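Long-range contact in endo-beta-N-acetylglucosaminidase F1 (Bacteroides thetaiotaomicron VPI-5482, PDB 6TCV), which probably cleaves high-mannose N-glycans between the two core N-acetylglucosamines, as an endo-beta-N-acetylglucosaminidase of a human gut bacterium: residues A265-C276 against L312-K323. The protein carries 2 engineered substitutions. Residues are numbered along the deposited sequence; the frame is centred on the assembly and turned at random. Where two conformers were deposited one is given.
Sequences AKDFAREVAQYC and LCYETKQAMPDK
A265 and A269 on helix 265-276 lie against L312 and T316 on helix 312-319, the axes approaching to 8.1 Å with N-to-C directions 44° apart. Small residues allow this closeness: A269 CB rests 3.4 Å from T316 OG1, and A273 CB meets A319 CB at 3.7 Å. T316 OG1 is already engaged, donating to L312 O from above the carbonyl plane while T316 N reaches the same oxygen from the opposite face; Y286 is a further hydrogen-bond partner of the hydroxyl. E315 fits as a knob into the hole formed by A265, K266, A269 and R270. Its chain folds at chi2 (-65°), setting the carboxylate carbon CD 3.6 Å from K266 CG. R270 runs alongside E315 in the same direction, and the two form a long salt bridge, R270 NH2 to E315 OE1 at 3.6 Å, with guanidinium and carboxylate planes 74° apart. A water bridges the pair, accepting from R270 NE and donating to both E315 O and OE1, while K266 CB covers one guanidinium face. E315 OE2 has its own salt bridge to R311. On the buried flank, L312 CD1 comes in at the edge of the F268 ring, near its plane, 3.9 Å from F268 CD2. Past the helix end, M320 sends its extended chain back to place SD 3.8 Å from C276 CB, with CE near V272 CG1. A second water bridges A273 O and K323 NZ. The two helices follow parallel strands 243-249 and 283-287 in the chain, consistent with the beta/alpha barrel of such glycosidases: V272, L312 and M320 pack on strand 283-287, T316 touches strand 324-329, and F268 reaches V217 of strand 214-218.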
loop_
_atom_site.group_PDB
_atom_site.type_symbol
_atom_site.label_atom_id
_atom_site.label_comp_id
_atom_site.label_asym_id
_atom_site.label_seq_id
_atom_site.Cartn_x
_atom_site.Cartn_y
_atom_site.Cartn_z
ATOM N N ALA A 265 -3.247 -20.014 0.942
ATOM C CA ALA A 265 -2.789 -18.637 1.092
ATOM C C ALA A 265 -1.606 -18.350 0.197
ATOM O O ALA A 265 -1.533 -17.268 -0.398
ATOM C CB ALA A 265 -2.425 -18.399 2.541
ATOM N N LYS A 266 -0.662 -19.282 0.089
ATOM C CA LYS A 266 0.430 -19.068 -0.833
ATOM C C LYS A 266 -0.086 -18.853 -2.252
ATOM O O LYS A 266 0.360 -17.937 -2.965
ATOM C CB LYS A 266 1.369 -20.276 -0.815
ATOM C CG LYS A 266 2.240 -20.372 0.441
ATOM C CD LYS A 266 3.130 -21.586 0.437
ATOM C CE LYS A 266 3.995 -21.644 1.683
ATOM N NZ LYS A 266 4.656 -22.953 1.848
ATOM N N ASP A 267 -1.002 -19.718 -2.703
ATOM C CA ASP A 267 -1.471 -19.597 -4.084
ATOM C C ASP A 267 -2.273 -18.322 -4.277
ATOM O O ASP A 267 -2.117 -17.641 -5.287
ATOM C CB ASP A 267 -2.286 -20.820 -4.501
ATOM C CG ASP A 267 -1.488 -22.082 -4.492
ATOM O OD1 ASP A 267 -0.266 -22.098 -4.463
ATOM O OD2 ASP A 267 -2.135 -23.141 -4.903
ATOM N N PHE A 268 -3.147 -17.984 -3.322
ATOM C CA PHE A 268 -3.962 -16.793 -3.506
ATOM C C PHE A 268 -3.085 -15.552 -3.472
ATOM O O PHE A 268 -3.283 -14.631 -4.294
ATOM C CB PHE A 268 -5.055 -16.748 -2.430
ATOM C CG PHE A 268 -6.041 -15.647 -2.645
ATOM C CD1 PHE A 268 -6.971 -15.707 -3.680
ATOM C CD2 PHE A 268 -5.987 -14.505 -1.870
ATOM C CE1 PHE A 268 -7.844 -14.654 -3.867
ATOM C CE2 PHE A 268 -6.838 -13.477 -2.078
ATOM C CZ PHE A 268 -7.761 -13.564 -3.087
ATOM N N ALA A 269 -2.077 -15.534 -2.586
ATOM C CA ALA A 269 -1.131 -14.421 -2.549
ATOM C C ALA A 269 -0.439 -14.246 -3.887
ATOM O O ALA A 269 -0.277 -13.113 -4.374
ATOM C CB ALA A 269 -0.079 -14.716 -1.493
ATOM N N ARG A 270 -0.046 -15.351 -4.513
ATOM C CA ARG A 270 0.643 -15.308 -5.796
ATOM C C ARG A 270 -0.292 -14.841 -6.908
ATOM O O ARG A 270 0.136 -14.124 -7.809
ATOM C CB ARG A 270 1.316 -16.665 -6.065
ATOM C CG ARG A 270 2.432 -16.870 -5.039
ATOM C CD ARG A 270 2.886 -18.291 -4.856
ATOM N NE ARG A 270 3.661 -18.315 -3.590
ATOM C CZ ARG A 270 4.251 -19.375 -3.082
ATOM N NH1 ARG A 270 4.182 -20.516 -3.724
ATOM N NH2 ARG A 270 4.923 -19.298 -1.935
ATOM N N GLU A 271 -1.588 -15.179 -6.810
ATOM C CA GLU A 271 -2.571 -14.659 -7.770
ATOM C C GLU A 271 -2.774 -13.156 -7.608
ATOM O O GLU A 271 -2.833 -12.422 -8.610
ATOM C CB GLU A 271 -3.880 -15.431 -7.604
ATOM C CG GLU A 271 -4.887 -15.093 -8.667
ATOM C CD GLU A 271 -6.013 -16.066 -8.734
ATOM O OE1 GLU A 271 -5.719 -17.305 -8.789
ATOM O OE2 GLU A 271 -7.169 -15.659 -8.959
ATOM N N VAL A 272 -2.867 -12.691 -6.360
ATOM C CA VAL A 272 -2.984 -11.261 -6.128
ATOM C C VAL A 272 -1.765 -10.529 -6.687
ATOM O O VAL A 272 -1.907 -9.484 -7.337
ATOM C CB VAL A 272 -3.181 -10.998 -4.634
ATOM C CG1 VAL A 272 -3.003 -9.510 -4.282
ATOM C CG2 VAL A 272 -4.543 -11.479 -4.175
ATOM N N ALA A 273 -0.554 -11.033 -6.439
ATOM C CA ALA A 273 0.630 -10.397 -6.972
ATOM C C ALA A 273 0.579 -10.375 -8.481
ATOM O O ALA A 273 1.050 -9.421 -9.112
ATOM C CB ALA A 273 1.883 -11.104 -6.450
ATOM N N GLN A 274 0.087 -11.461 -9.112
ATOM C CA GLN A 274 0.008 -11.498 -10.569
ATOM C C GLN A 274 -0.932 -10.420 -11.074
ATOM O O GLN A 274 -0.631 -9.771 -12.084
ATOM C CB GLN A 274 -0.473 -12.895 -10.989
ATOM C CG GLN A 274 -0.392 -13.109 -12.487
ATOM C CD GLN A 274 -1.541 -12.567 -13.259
ATOM O OE1 GLN A 274 -2.666 -12.600 -12.796
ATOM N NE2 GLN A 274 -1.263 -12.084 -14.480
ATOM N N TYR A 275 -2.060 -10.223 -10.405
ATOM C CA TYR A 275 -2.961 -9.121 -10.788
ATOM C C TYR A 275 -2.240 -7.776 -10.701
ATOM O O TYR A 275 -2.366 -6.926 -11.585
ATOM C CB TYR A 275 -4.224 -9.080 -9.892
ATOM C CG TYR A 275 -5.389 -9.855 -10.425
ATOM C CD1 TYR A 275 -5.420 -11.220 -10.342
ATOM C CD2 TYR A 275 -6.485 -9.184 -10.978
ATOM C CE1 TYR A 275 -6.495 -11.945 -10.857
ATOM C CE2 TYR A 275 -7.540 -9.875 -11.471
ATOM C CZ TYR A 275 -7.540 -11.238 -11.394
ATOM O OH TYR A 275 -8.619 -11.984 -11.892
ATOM N N CYS A 276 -1.480 -7.556 -9.627
ATOM C CA CYS A 276 -0.825 -6.263 -9.443
ATOM C C CYS A 276 0.252 -6.057 -10.472
ATOM O O CYS A 276 0.513 -4.903 -10.869
ATOM C CB CYS A 276 -0.285 -6.161 -7.996
ATOM S SG CYS A 276 -1.569 -6.001 -6.747
ATOM N N LEU A 312 -1.479 -15.152 4.876
ATOM C CA LEU A 312 -1.779 -14.559 3.577
ATOM C C LEU A 312 -1.032 -13.253 3.380
ATOM O O LEU A 312 -0.451 -13.011 2.313
ATOM C CB LEU A 312 -3.305 -14.331 3.397
ATOM C CG LEU A 312 -3.696 -13.581 2.122
ATOM C CD1 LEU A 312 -3.258 -14.359 0.874
ATOM C CD2 LEU A 312 -5.186 -13.265 2.101
ATOM N N CYS A 313 -0.994 -12.397 4.399
ATOM C CA CYS A 313 -0.282 -11.128 4.244
ATOM C C CYS A 313 1.201 -11.347 3.988
ATOM O O CYS A 313 1.790 -10.712 3.103
ATOM C CB CYS A 313 -0.493 -10.252 5.483
ATOM S SG CYS A 313 -2.214 -9.676 5.667
ATOM N N TYR A 314 1.813 -12.237 4.771
ATOM C CA TYR A 314 3.225 -12.549 4.642
ATOM C C TYR A 314 3.522 -13.084 3.254
ATOM O O TYR A 314 4.475 -12.644 2.608
ATOM C CB TYR A 314 3.612 -13.591 5.707
ATOM C CG TYR A 314 4.957 -14.190 5.496
ATOM C CD1 TYR A 314 6.117 -13.490 5.850
ATOM C CD2 TYR A 314 5.082 -15.440 4.932
ATOM C CE1 TYR A 314 7.398 -14.057 5.615
ATOM C CE2 TYR A 314 6.343 -16.003 4.725
ATOM C CZ TYR A 314 7.478 -15.301 5.089
ATOM O OH TYR A 314 8.731 -15.855 4.873
ATOM N N GLU A 315 2.739 -14.054 2.777
ATOM C CA GLU A 315 2.984 -14.628 1.465
ATOM C C GLU A 315 2.757 -13.610 0.370
ATOM O O GLU A 315 3.435 -13.653 -0.654
ATOM C CB GLU A 315 2.119 -15.885 1.237
ATOM C CG GLU A 315 2.411 -17.017 2.189
ATOM C CD GLU A 315 3.792 -17.620 2.070
ATOM O OE1 GLU A 315 4.498 -17.379 1.028
ATOM O OE2 GLU A 315 4.184 -18.359 3.007
ATOM N N THR A 316 1.810 -12.701 0.550
ATOM C CA THR A 316 1.598 -11.672 -0.457
ATOM C C THR A 316 2.805 -10.748 -0.536
ATOM O O THR A 316 3.296 -10.470 -1.637
ATOM C CB THR A 316 0.337 -10.869 -0.140
ATOM O OG1 THR A 316 -0.818 -11.719 -0.057
ATOM C CG2 THR A 316 0.049 -9.865 -1.223
ATOM N N LYS A 317 3.367 -10.339 0.605
ATOM C CA LYS A 317 4.558 -9.494 0.553
ATOM C C LYS A 317 5.713 -10.238 -0.086
ATOM O O LYS A 317 6.474 -9.653 -0.857
ATOM C CB LYS A 317 4.912 -9.024 1.953
ATOM C CG LYS A 317 5.970 -7.938 2.008
ATOM C CD LYS A 317 5.466 -6.632 1.526
ATOM C CE LYS A 317 6.519 -5.520 1.657
ATOM N NZ LYS A 317 5.973 -4.249 1.152
ATOM N N GLN A 318 5.889 -11.522 0.221
ATOM C CA GLN A 318 6.965 -12.280 -0.397
ATOM C C GLN A 318 6.857 -12.281 -1.912
ATOM O O GLN A 318 7.883 -12.305 -2.591
ATOM C CB GLN A 318 6.992 -13.709 0.132
ATOM C CG GLN A 318 7.257 -13.868 1.614
ATOM C CD GLN A 318 8.140 -12.786 2.207
ATOM O OE1 GLN A 318 9.315 -12.703 1.886
ATOM N NE2 GLN A 318 7.576 -11.958 3.079
ATOM N N ALA A 319 5.642 -12.282 -2.446
ATOM C CA ALA A 319 5.402 -12.365 -3.884
ATOM C C ALA A 319 5.471 -11.000 -4.551
ATOM O O ALA A 319 5.691 -10.930 -5.759
ATOM C CB ALA A 319 4.040 -13.021 -4.150
ATOM N N MET A 320 5.298 -9.909 -3.806
ATOM C CA MET A 320 5.413 -8.540 -4.341
ATOM C C MET A 320 6.084 -7.659 -3.289
ATOM O O MET A 320 5.486 -6.713 -2.748
ATOM C CB MET A 320 4.080 -7.961 -4.838
ATOM C CG MET A 320 2.922 -7.913 -3.875
ATOM S SD MET A 320 1.444 -7.335 -4.776
ATOM C CE MET A 320 0.293 -7.007 -3.429
ATOM N N PRO A 321 7.396 -7.884 -3.063
ATOM C CA PRO A 321 8.051 -7.207 -1.945
ATOM C C PRO A 321 8.201 -5.722 -2.146
ATOM O O PRO A 321 8.390 -4.989 -1.160
ATOM C CB PRO A 321 9.403 -7.896 -1.836
ATOM C CG PRO A 321 9.600 -8.521 -3.177
ATOM C CD PRO A 321 8.246 -8.893 -3.683
ATOM N N ASP A 322 8.168 -5.213 -3.368
ATOM C CA ASP A 322 8.246 -3.762 -3.546
ATOM C C ASP A 322 6.883 -3.070 -3.499
ATOM O O ASP A 322 6.852 -1.842 -3.590
ATOM C CB ASP A 322 8.989 -3.419 -4.848
ATOM C CG ASP A 322 8.300 -3.977 -6.063
ATOM O OD1 ASP A 322 7.703 -5.055 -5.982
ATOM O OD2 ASP A 322 8.431 -3.350 -7.139
ATOM N N LYS A 323 5.784 -3.814 -3.351
ATOM C CA LYS A 323 4.437 -3.248 -3.369
ATOM C C LYS A 323 3.820 -3.265 -1.978
ATOM O O LYS A 323 4.320 -3.933 -1.065
ATOM C CB LYS A 323 3.563 -4.024 -4.362
ATOM C CG LYS A 323 4.075 -3.905 -5.793
ATOM C CD LYS A 323 3.111 -4.444 -6.832
ATOM C CE LYS A 323 3.591 -4.261 -8.253
ATOM N NZ LYS A 323 4.564 -5.304 -8.573
HETATM O O HOH W 1 4.356 -16.130 -1.585
HETATM O O HOH W 2 3.204 -7.740 -8.371
#